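Long-range contacts in 6-O-methylguanine DNA methyltransferase (Enterococcus faecalis, PDB 2B6C), which is of unknown function but probably takes part in repairing alkylated DNA, as do its relatives in the AlkD-like family of helical-repeat proteins: residues N140-L145 with E172-K177; H25-A30 with K101-S106; K46-W51 with L80-R85. One frame throughout, in Å; residues are numbered along the deposited sequence.

Contact 1: N140-L145 with E172-K177. With SO4 (sulfate ion), chain I.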
loop_
_atom_site.group_PDB
_atom_site.type_symbol
_atom_site.label_atom_id
_atom_site.label_comp_id
_atom_site.label_asym_id
_atom_site.label_seq_id
_atom_site.Cartn_x
_atom_site.Cartn_y
_atom_site.Cartn_z
ATOM N N ASN B 140 25.943 -0.930 -9.469
ATOM C CA ASN B 140 25.031 -2.060 -9.637
ATOM C C ASN B 140 25.317 -3.212 -8.652
ATOM O O ASN B 140 24.390 -3.824 -8.143
ATOM C CB ASN B 140 25.012 -2.605 -11.067
ATOM C CG ASN B 140 24.232 -1.729 -12.023
ATOM O OD1 ASN B 140 23.191 -1.171 -11.671
ATOM N ND2 ASN B 140 24.735 -1.600 -13.258
ATOM N N ARG B 141 26.593 -3.534 -8.429
ATOM C CA ARG B 141 26.975 -4.607 -7.489
ATOM C C ARG B 141 26.703 -4.237 -6.035
ATOM O O ARG B 141 26.404 -5.117 -5.218
ATOM C CB ARG B 141 28.435 -4.973 -7.678
ATOM C CG ARG B 141 28.705 -5.408 -9.123
ATOM C CD ARG B 141 29.964 -6.298 -9.175
ATOM N NE ARG B 141 31.120 -5.717 -8.507
ATOM C CZ ARG B 141 31.901 -4.762 -9.022
ATOM N NH1 ARG B 141 31.641 -4.228 -10.227
ATOM N NH2 ARG B 141 32.943 -4.340 -8.326
ATOM N N ARG B 142 26.772 -2.935 -5.723
ATOM C CA ARG B 142 26.257 -2.449 -4.464
ATOM C C ARG B 142 24.761 -2.844 -4.226
ATOM O O ARG B 142 24.377 -3.227 -3.103
ATOM C CB ARG B 142 26.493 -0.938 -4.316
ATOM C CG ARG B 142 26.006 -0.373 -2.955
ATOM C CD ARG B 142 26.584 1.027 -2.700
ATOM N NE ARG B 142 25.964 1.727 -1.584
ATOM C CZ ARG B 142 26.591 2.008 -0.433
ATOM N NH1 ARG B 142 25.952 2.686 0.518
ATOM N NH2 ARG B 142 27.864 1.628 -0.222
ATOM N N VAL B 143 23.932 -2.719 -5.262
ATOM C CA VAL B 143 22.545 -3.156 -5.195
ATOM C C VAL B 143 22.450 -4.677 -4.953
ATOM O O VAL B 143 21.645 -5.078 -4.119
ATOM C CB VAL B 143 21.693 -2.713 -6.453
ATOM C CG1 VAL B 143 20.196 -3.325 -6.425
ATOM C CG2 VAL B 143 21.609 -1.185 -6.527
ATOM N N ALA B 144 23.266 -5.491 -5.662
ATOM C CA ALA B 144 23.302 -6.948 -5.444
ATOM C C ALA B 144 23.645 -7.293 -3.988
ATOM O O ALA B 144 22.992 -8.160 -3.362
ATOM C CB ALA B 144 24.284 -7.647 -6.424
ATOM N N LEU B 145 24.618 -6.567 -3.445
ATOM C CA LEU B 145 25.087 -6.784 -2.083
ATOM C C LEU B 145 24.075 -6.374 -1.022
ATOM O O LEU B 145 23.992 -6.988 0.035
ATOM C CB LEU B 145 26.428 -6.066 -1.846
ATOM C CG LEU B 145 27.676 -6.713 -2.432
ATOM C CD1 LEU B 145 28.823 -5.687 -2.495
ATOM C CD2 LEU B 145 28.111 -7.961 -1.582
ATOM N N GLU B 172 37.279 -0.734 -3.672
ATOM C CA GLU B 172 36.278 0.317 -3.577
ATOM C C GLU B 172 35.557 0.412 -2.208
ATOM O O GLU B 172 34.867 -0.535 -1.787
ATOM C CB GLU B 172 35.254 0.167 -4.716
ATOM C CG GLU B 172 34.119 1.177 -4.648
ATOM C CD GLU B 172 34.628 2.614 -4.603
ATOM O OE1 GLU B 172 35.367 3.022 -5.520
ATOM O OE2 GLU B 172 34.297 3.326 -3.654
ATOM N N PHE B 173 35.715 1.567 -1.551
ATOM C CA PHE B 173 35.008 1.901 -0.312
ATOM C C PHE B 173 33.510 1.585 -0.364
ATOM O O PHE B 173 32.980 0.983 0.551
ATOM C CB PHE B 173 35.220 3.387 0.076
ATOM C CG PHE B 173 34.291 3.870 1.177
ATOM C CD1 PHE B 173 34.601 3.662 2.530
ATOM C CD2 PHE B 173 33.072 4.503 0.853
ATOM C CE1 PHE B 173 33.731 4.099 3.547
ATOM C CE2 PHE B 173 32.188 4.932 1.858
ATOM C CZ PHE B 173 32.521 4.727 3.209
ATOM N N PHE B 174 32.823 1.985 -1.423
ATOM C CA PHE B 174 31.371 1.796 -1.470
ATOM C C PHE B 174 30.995 0.324 -1.634
ATOM O O PHE B 174 29.854 -0.062 -1.407
ATOM C CB PHE B 174 30.743 2.626 -2.579
ATOM C CG PHE B 174 30.789 4.110 -2.318
ATOM C CD1 PHE B 174 31.672 4.922 -3.023
ATOM C CD2 PHE B 174 29.948 4.698 -1.364
ATOM C CE1 PHE B 174 31.709 6.309 -2.779
ATOM C CE2 PHE B 174 29.995 6.076 -1.123
ATOM C CZ PHE B 174 30.873 6.873 -1.832
ATOM N N ILE B 175 31.956 -0.487 -2.056
ATOM C CA ILE B 175 31.716 -1.916 -2.138
ATOM C C ILE B 175 32.005 -2.577 -0.787
ATOM O O ILE B 175 31.186 -3.358 -0.286
ATOM C CB ILE B 175 32.491 -2.553 -3.327
ATOM C CG1 ILE B 175 31.815 -2.208 -4.658
ATOM C CG2 ILE B 175 32.653 -4.041 -3.117
ATOM C CD1 ILE B 175 30.449 -2.906 -4.898
ATOM N N GLN B 176 33.119 -2.225 -0.149
ATOM C CA GLN B 176 33.449 -2.873 1.120
ATOM C C GLN B 176 32.412 -2.498 2.204
ATOM O O GLN B 176 32.018 -3.340 3.016
ATOM C CB GLN B 176 34.889 -2.557 1.556
ATOM C CG GLN B 176 35.967 -3.230 0.677
ATOM C CD GLN B 176 35.769 -4.718 0.642
ATOM O OE1 GLN B 176 35.439 -5.302 1.658
ATOM N NE2 GLN B 176 35.915 -5.333 -0.518
ATOM N N LYS B 177 31.983 -1.236 2.187
ATOM C CA LYS B 177 30.910 -0.737 3.021
ATOM C C LYS B 177 29.631 -1.539 2.818
ATOM O O LYS B 177 28.964 -1.879 3.787
ATOM C CB LYS B 177 30.624 0.702 2.652
ATOM C CG LYS B 177 30.653 1.648 3.825
ATOM C CD LYS B 177 29.425 1.468 4.663
ATOM C CE LYS B 177 29.224 2.657 5.533
ATOM N NZ LYS B 177 29.186 2.246 6.983
HETATM S S SO4 I . 26.501 -3.467 -15.979
HETATM O O1 SO4 I . 26.183 -2.613 -17.124
HETATM O O2 SO4 I . 27.321 -4.626 -16.391
HETATM O O3 SO4 I . 25.241 -4.031 -15.461
HETATM O O4 SO4 I . 27.199 -2.662 -14.956
#
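Two neighbouring helices of the all-helical solenoid, 138-146 and 173-186, run side by side here and are joined by R142, I175 and L145. The axes of the two short segments come within 9.5 Å, at 7°. R142 supplies the polar tie. Its CG stands anti to the backbone N (chi1 -178°) and the chain stays extended to NE, which carries the guanidinium across to the first turn of the second helix. There NH2 donates to F174 O at 2.9 Å, with an angle of 148° at the hydrogen; it lies in the carbonyl plane, on a lone pair. The ring of F174 turns its edge to the same guanidinium, CD2 lying over one face, 3.9 Å from R142 NH2. NE makes a salt bridge, so NE and NH2 of this buried guanidinium have different partners: D108 on helix 104-120 and the F174 carbonyl.

The apolar half belongs to I175. Its CD1 meets L145 CD1 at 4.0 Å, the two side chains crossing at about a right angle; the methyl also lies against the backbone of R142 and CB of R141. At the N-cap, E172 OE2 accepts from F174 N. N140 ND2 donates to SO4 O4 at 3.2 Å, on a sulfate, probably from the crystallisation liquor, also held by K95 and the backbone N of E136 and N137. Side-by-side parallel helices like these are found where like helices stack in successive layers of an AlkD-like, HEAT-like solenoid.

Contact 2: H25-A30 with K101-S106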
loop_
_atom_site.group_PDB
_atom_site.type_symbol
_atom_site.label_atom_id
_atom_site.label_comp_id
_atom_site.label_asym_id
_atom_site.label_seq_id
_atom_site.Cartn_x
_atom_site.Cartn_y
_atom_site.Cartn_z
ATOM N N HIS B 25 30.208 17.966 -3.951
ATOM C CA HIS B 25 30.110 18.993 -5.010
ATOM C C HIS B 25 29.972 18.443 -6.407
ATOM O O HIS B 25 30.464 19.050 -7.358
ATOM C CB HIS B 25 31.344 19.927 -5.004
ATOM C CG HIS B 25 31.544 20.637 -3.712
ATOM N ND1 HIS B 25 30.747 21.693 -3.311
ATOM C CD2 HIS B 25 32.435 20.427 -2.716
ATOM C CE1 HIS B 25 31.161 22.118 -2.131
ATOM N NE2 HIS B 25 32.183 21.365 -1.750
ATOM N N GLN B 26 29.304 17.321 -6.566
ATOM C CA GLN B 26 29.170 16.769 -7.907
ATOM C C GLN B 26 27.729 16.798 -8.426
ATOM O O GLN B 26 27.491 16.384 -9.531
ATOM C CB GLN B 26 29.716 15.350 -7.940
ATOM C CG GLN B 26 28.983 14.403 -7.023
ATOM C CD GLN B 26 29.731 13.099 -6.900
ATOM O OE1 GLN B 26 30.085 12.459 -7.907
ATOM N NE2 GLN B 26 29.978 12.694 -5.675
ATOM N N PHE B 27 26.797 17.281 -7.607
ATOM C CA PHE B 27 25.413 17.473 -8.014
ATOM C C PHE B 27 25.046 18.892 -7.746
ATOM O O PHE B 27 25.582 19.514 -6.817
ATOM C CB PHE B 27 24.451 16.567 -7.228
ATOM C CG PHE B 27 24.738 15.103 -7.392
ATOM C CD1 PHE B 27 25.341 14.386 -6.361
ATOM C CD2 PHE B 27 24.395 14.438 -8.584
ATOM C CE1 PHE B 27 25.636 13.004 -6.508
ATOM C CE2 PHE B 27 24.700 13.071 -8.758
ATOM C CZ PHE B 27 25.342 12.357 -7.711
ATOM N N VAL B 28 24.089 19.395 -8.526
ATOM C CA VAL B 28 23.430 20.664 -8.232
ATOM C C VAL B 28 22.232 20.353 -7.295
ATOM O O VAL B 28 21.452 19.418 -7.560
ATOM C CB VAL B 28 23.029 21.420 -9.555
ATOM C CG1 VAL B 28 22.357 22.800 -9.279
ATOM C CG2 VAL B 28 24.254 21.626 -10.428
ATOM N N PHE B 29 22.096 21.114 -6.205
ATOM C CA PHE B 29 20.950 20.979 -5.311
ATOM C C PHE B 29 20.035 22.191 -5.366
ATOM O O PHE B 29 20.499 23.325 -5.629
ATOM C CB PHE B 29 21.405 20.759 -3.853
ATOM C CG PHE B 29 21.746 19.322 -3.543
ATOM C CD1 PHE B 29 22.995 18.806 -3.876
ATOM C CD2 PHE B 29 20.798 18.479 -2.955
ATOM C CE1 PHE B 29 23.310 17.421 -3.608
ATOM C CE2 PHE B 29 21.091 17.128 -2.677
ATOM C CZ PHE B 29 22.357 16.615 -2.986
ATOM N N ALA B 30 18.754 21.971 -5.085
ATOM C CA ALA B 30 17.836 23.093 -4.930
ATOM C C ALA B 30 17.961 23.614 -3.491
ATOM O O ALA B 30 17.768 24.782 -3.245
ATOM C CB ALA B 30 16.396 22.683 -5.246
ATOM N N LYS B 101 23.504 9.177 -12.942
ATOM C CA LYS B 101 23.615 10.176 -11.883
ATOM C C LYS B 101 23.875 9.459 -10.522
ATOM O O LYS B 101 23.242 9.763 -9.516
ATOM C CB LYS B 101 22.352 11.058 -11.810
ATOM C CG LYS B 101 21.853 11.545 -13.168
ATOM C CD LYS B 101 20.766 12.586 -12.994
ATOM C CE LYS B 101 20.532 13.445 -14.222
ATOM N NZ LYS B 101 19.741 14.637 -13.810
ATOM N N ALA B 102 24.795 8.512 -10.537
ATOM C CA ALA B 102 24.981 7.580 -9.444
ATOM C C ALA B 102 25.908 8.089 -8.365
ATOM O O ALA B 102 27.037 8.559 -8.651
ATOM C CB ALA B 102 25.507 6.241 -9.971
ATOM N N TRP B 103 25.435 7.952 -7.126
ATOM C CA TRP B 103 26.261 8.171 -5.944
ATOM C C TRP B 103 25.526 7.383 -4.857
ATOM O O TRP B 103 24.456 6.853 -5.134
ATOM C CB TRP B 103 26.341 9.671 -5.610
ATOM C CG TRP B 103 27.376 10.049 -4.578
ATOM C CD1 TRP B 103 27.155 10.676 -3.384
ATOM C CD2 TRP B 103 28.801 9.846 -4.674
ATOM N NE1 TRP B 103 28.358 10.880 -2.727
ATOM C CE2 TRP B 103 29.380 10.402 -3.509
ATOM C CE3 TRP B 103 29.642 9.284 -5.653
ATOM C CZ2 TRP B 103 30.756 10.384 -3.277
ATOM C CZ3 TRP B 103 31.031 9.278 -5.416
ATOM C CH2 TRP B 103 31.557 9.813 -4.233
ATOM N N TRP B 104 26.037 7.310 -3.628
ATOM C CA TRP B 104 25.404 6.380 -2.670
ATOM C C TRP B 104 23.947 6.783 -2.358
ATOM O O TRP B 104 23.116 5.947 -2.029
ATOM C CB TRP B 104 26.246 6.256 -1.386
ATOM C CG TRP B 104 26.358 7.567 -0.613
ATOM C CD1 TRP B 104 27.408 8.464 -0.650
ATOM C CD2 TRP B 104 25.391 8.120 0.285
ATOM N NE1 TRP B 104 27.143 9.536 0.174
ATOM C CE2 TRP B 104 25.919 9.356 0.758
ATOM C CE3 TRP B 104 24.137 7.682 0.771
ATOM C CZ2 TRP B 104 25.237 10.159 1.672
ATOM C CZ3 TRP B 104 23.441 8.504 1.660
ATOM C CH2 TRP B 104 24.002 9.726 2.108
ATOM N N ASP B 105 23.639 8.074 -2.473
ATOM C CA ASP B 105 22.323 8.574 -2.131
ATOM C C ASP B 105 21.229 8.055 -3.093
ATOM O O ASP B 105 20.183 7.563 -2.633
ATOM C CB ASP B 105 22.325 10.111 -1.985
ATOM C CG ASP B 105 22.746 10.849 -3.259
ATOM O OD1 ASP B 105 23.529 10.307 -4.057
ATOM O OD2 ASP B 105 22.288 12.006 -3.473
ATOM N N SER B 106 21.463 8.150 -4.402
ATOM C CA SER B 106 20.501 7.603 -5.383
ATOM C C SER B 106 20.517 6.078 -5.496
ATOM O O SER B 106 19.481 5.467 -5.650
ATOM C CB SER B 106 20.692 8.208 -6.785
ATOM O OG SER B 106 21.921 7.782 -7.363
#
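F27 and Q26, on the loop between helices 13-22 and 34-48, come up against W103, the N-cap residue of helix 104-120; it is a loop-to-helix-start contact at the surface of the helical-repeat fold. No hydrogen bond joins the two segments, and aromatic contacts do the work.

The two rings form an offset edge-to-face pair: the edge of F27 points at the face of the five-membered ring of W103, centroids 6.0 Å apart and planes at 63°. CG of W103 lies anti to its backbone N (chi1 -169°), which swings the indole out toward the loop. W103 goes on to meet F174 of helix 173-186 edge-to-face.

Apolar packing supports the pair: F27 CE1 sits 3.5 Å from W103 CB, at the edge of the phenyl ring and near its plane. Separately, a ring C-H comes close to a carbonyl oxygen, F27 CE2 lying 3.7 Å from K101 O. R69 makes a cation-pi contact with F27, a hydrogen bond to K101 O and a salt bridge to D105 OD1, while Y73 holds D105 OD2.

The Q26 side chain runs across that of W103 at about a right angle, its amide plane inclined 59° to the indole, so that NE2, not the flat of the amide, meets the face. Also tied to M23 O, that nitrogen hangs over the centre of the W103 ring, 3.2 Å from W103 CE2.

Contact 3: K46-W51 with L80-R85; sequences KESHTW and LQNVQR
R85 sets out toward 46-51 with CG anti to its carbonyl carbon, then bends at chi3 (60°), and the bend turns its guanidinium toward the carbonyl of W51. S48 places OG between its backbone N and carbonyl carbon, where the amide of N82 can meet it.

R85 NH2 donates to W51 O at 2.7 Å, nearly along the C=O axis though somewhat tilted from the guanidinium plane. NH1 adds a weak bond to the same oxygen at 2.9 Å, so one carbonyl takes both amino groups in a fork. That carbonyl belongs to the last residue of the type I beta turn S48-W51, which W51 N closes onto S48 O, and R85 thereby fixes the turn to the short 3-10 segment 83-85.

N82 ND2 reaches S48 OG at 2.9 Å in an almost straight bond (175°), exactly in the amide plane. Each partner is also tied back into its own helix, S48 OG to L45 O and N82 ND2 to L78 O, which makes a continuous polar link between the two helix ends. The other side of the amide faces H49: N82 OD1 lies 3.2 Å from H49 CA, and the ring and amide planes stand 43° apart.

Both ring nitrogens of H49 face carbonyl oxygens as donors, which would be consistent with a protonated ring. ND1 returns to K46 O at 3.1 Å, and NE2 crosses to Q81 O, also at 3.1 Å, in a bent bond from above the carbonyl plane. These two bonds fix the rotation of the ring. H49 also packs on Q84 of the second subunit, so the contact borders that chain; a glycerol on Q81 O and Q84 N is probably from the crystallisation liquor.

In the fold, the ends of helices 34-48 and 69-81 meet here, with L56 of helix 53-65 packed against W51, N82 and R85, while V83 and Q84 lean on helix 104-120.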
loop_
_atom_site.group_PDB
_atom_site.type_symbol
_atom_site.label_atom_id
_atom_site.label_comp_id
_atom_site.label_asym_id
_atom_site.label_seq_id
_atom_site.Cartn_x
_atom_site.Cartn_y
_atom_site.Cartn_z
ATOM N N LYS B 46 0.659 11.102 -4.302
ATOM C CA LYS B 46 -0.711 10.607 -4.199
ATOM C C LYS B 46 -1.369 10.461 -5.577
ATOM O O LYS B 46 -1.972 9.441 -5.871
ATOM C CB LYS B 46 -1.540 11.517 -3.284
ATOM C CG LYS B 46 -3.056 11.291 -3.329
ATOM C CD LYS B 46 -3.822 12.339 -2.499
ATOM C CE LYS B 46 -3.567 12.202 -1.012
ATOM N NZ LYS B 46 -4.596 12.912 -0.185
ATOM N N GLU B 47 -1.267 11.480 -6.429
ATOM C CA GLU B 47 -1.950 11.411 -7.722
ATOM C C GLU B 47 -1.251 10.466 -8.704
ATOM O O GLU B 47 -1.876 9.987 -9.634
ATOM C CB GLU B 47 -2.224 12.813 -8.321
ATOM C CG GLU B 47 -1.318 13.267 -9.466
ATOM C CD GLU B 47 -1.945 14.357 -10.336
ATOM O OE1 GLU B 47 -2.932 14.984 -9.884
ATOM O OE2 GLU B 47 -1.453 14.589 -11.470
ATOM N N SER B 48 0.030 10.185 -8.463
ATOM C CA SER B 48 0.813 9.322 -9.341
ATOM C C SER B 48 0.224 7.903 -9.450
ATOM O O SER B 48 0.319 7.286 -10.494
ATOM C CB SER B 48 2.262 9.260 -8.885
ATOM O OG SER B 48 2.384 8.413 -7.742
ATOM N N HIS B 49 -0.375 7.398 -8.370
ATOM C CA HIS B 49 -1.095 6.089 -8.389
ATOM C C HIS B 49 -2.206 6.013 -9.418
ATOM O O HIS B 49 -2.578 4.908 -9.857
ATOM C CB HIS B 49 -1.702 5.787 -7.022
ATOM C CG HIS B 49 -0.698 5.785 -5.916
ATOM N ND1 HIS B 49 -0.634 6.783 -4.967
ATOM C CD2 HIS B 49 0.288 4.916 -5.612
ATOM C CE1 HIS B 49 0.355 6.536 -4.133
ATOM N NE2 HIS B 49 0.936 5.411 -4.505
ATOM N N THR B 50 -2.729 7.180 -9.806
ATOM C CA THR B 50 -3.870 7.244 -10.728
ATOM C C THR B 50 -3.436 7.355 -12.204
ATOM O O THR B 50 -4.255 7.215 -13.113
ATOM C CB THR B 50 -4.883 8.416 -10.358
ATOM O OG1 THR B 50 -4.377 9.674 -10.806
ATOM C CG2 THR B 50 -5.163 8.491 -8.852
ATOM N N TRP B 51 -2.162 7.640 -12.439
ATOM C CA TRP B 51 -1.661 7.840 -13.793
ATOM C C TRP B 51 -1.622 6.532 -14.564
ATOM O O TRP B 51 -1.286 5.492 -13.992
ATOM C CB TRP B 51 -0.255 8.469 -13.829
ATOM C CG TRP B 51 -0.126 9.820 -13.170
ATOM C CD1 TRP B 51 -1.130 10.757 -12.933
ATOM C CD2 TRP B 51 1.086 10.415 -12.704
ATOM N NE1 TRP B 51 -0.595 11.869 -12.299
ATOM C CE2 TRP B 51 0.756 11.691 -12.161
ATOM C CE3 TRP B 51 2.415 9.978 -12.650
ATOM C CZ2 TRP B 51 1.715 12.523 -11.581
ATOM C CZ3 TRP B 51 3.356 10.806 -12.088
ATOM C CH2 TRP B 51 3.003 12.057 -11.544
ATOM N N LEU B 80 9.055 4.061 -5.955
ATOM C CA LEU B 80 8.815 3.415 -4.666
ATOM C C LEU B 80 7.327 3.373 -4.267
ATOM O O LEU B 80 6.829 2.359 -3.795
ATOM C CB LEU B 80 9.582 4.150 -3.579
ATOM C CG LEU B 80 10.927 3.583 -3.196
ATOM C CD1 LEU B 80 11.710 4.733 -2.555
ATOM C CD2 LEU B 80 10.650 2.430 -2.194
ATOM N N GLN B 81 6.639 4.499 -4.432
ATOM C CA GLN B 81 5.203 4.597 -4.118
ATOM C C GLN B 81 4.303 3.717 -4.985
ATOM O O GLN B 81 3.218 3.343 -4.564
ATOM C CB GLN B 81 4.728 6.059 -4.227
ATOM C CG GLN B 81 5.245 6.986 -3.121
ATOM C CD GLN B 81 5.326 6.351 -1.726
ATOM O OE1 GLN B 81 6.397 5.892 -1.291
ATOM N NE2 GLN B 81 4.208 6.340 -1.018
ATOM N N ASN B 82 4.736 3.434 -6.206
ATOM C CA ASN B 82 3.960 2.661 -7.157
ATOM C C ASN B 82 4.552 1.267 -7.376
ATOM O O ASN B 82 4.279 0.622 -8.389
ATOM C CB ASN B 82 3.857 3.427 -8.487
ATOM C CG ASN B 82 3.032 4.698 -8.351
ATOM O OD1 ASN B 82 1.805 4.662 -8.474
ATOM N ND2 ASN B 82 3.697 5.828 -8.081
ATOM N N VAL B 83 5.341 0.803 -6.410
ATOM C CA VAL B 83 6.108 -0.441 -6.523
ATOM C C VAL B 83 5.234 -1.654 -6.946
ATOM O O VAL B 83 5.641 -2.440 -7.804
ATOM C CB VAL B 83 6.923 -0.711 -5.197
ATOM C CG1 VAL B 83 5.993 -0.899 -3.961
ATOM C CG2 VAL B 83 7.944 -1.835 -5.344
ATOM N N GLN B 84 4.033 -1.752 -6.375
ATOM C CA GLN B 84 3.061 -2.797 -6.681
ATOM C C GLN B 84 2.564 -2.824 -8.125
ATOM O O GLN B 84 2.144 -3.878 -8.597
ATOM C CB GLN B 84 1.857 -2.696 -5.751
ATOM C CG GLN B 84 2.208 -3.028 -4.353
ATOM C CD GLN B 84 0.986 -3.266 -3.503
ATOM O OE1 GLN B 84 0.361 -2.325 -3.000
ATOM N NE2 GLN B 84 0.649 -4.536 -3.317
ATOM N N ARG B 85 2.618 -1.676 -8.799
ATOM C CA ARG B 85 2.152 -1.513 -10.173
ATOM C C ARG B 85 3.093 -2.073 -11.250
ATOM O O ARG B 85 2.680 -2.253 -12.403
ATOM C CB ARG B 85 1.872 -0.027 -10.469
ATOM C CG ARG B 85 0.752 0.585 -9.596
ATOM C CD ARG B 85 0.476 2.038 -10.031
ATOM N NE ARG B 85 0.060 2.066 -11.428
ATOM C CZ ARG B 85 -0.061 3.144 -12.191
ATOM N NH1 ARG B 85 0.188 4.362 -11.717
ATOM N NH2 ARG B 85 -0.440 2.996 -13.451
#

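Contact 3 is buried although its centre lies about 19 Å from the chain's centre; contact 1 is partly buried nearer the middle, and contact 2 is at the surface. Contacts 1 and 2 touch, F174 CE2 being 3.6 Å from W104 CD1. Contact 3 touches neither, yet shares elements with contact 2: helix 69-81 ends in contact 3 and starts with R69 beside contact 2, and helix 104-120 begins in contact 2 and is packed on by V83 and Q84. In contact 1 one helix sends a buried arginine to a backbone carbonyl of the other beside an isoleucine-leucine pair; a loop leans on rings in contact 2, and two helix ends trade polar bonds in contact 3.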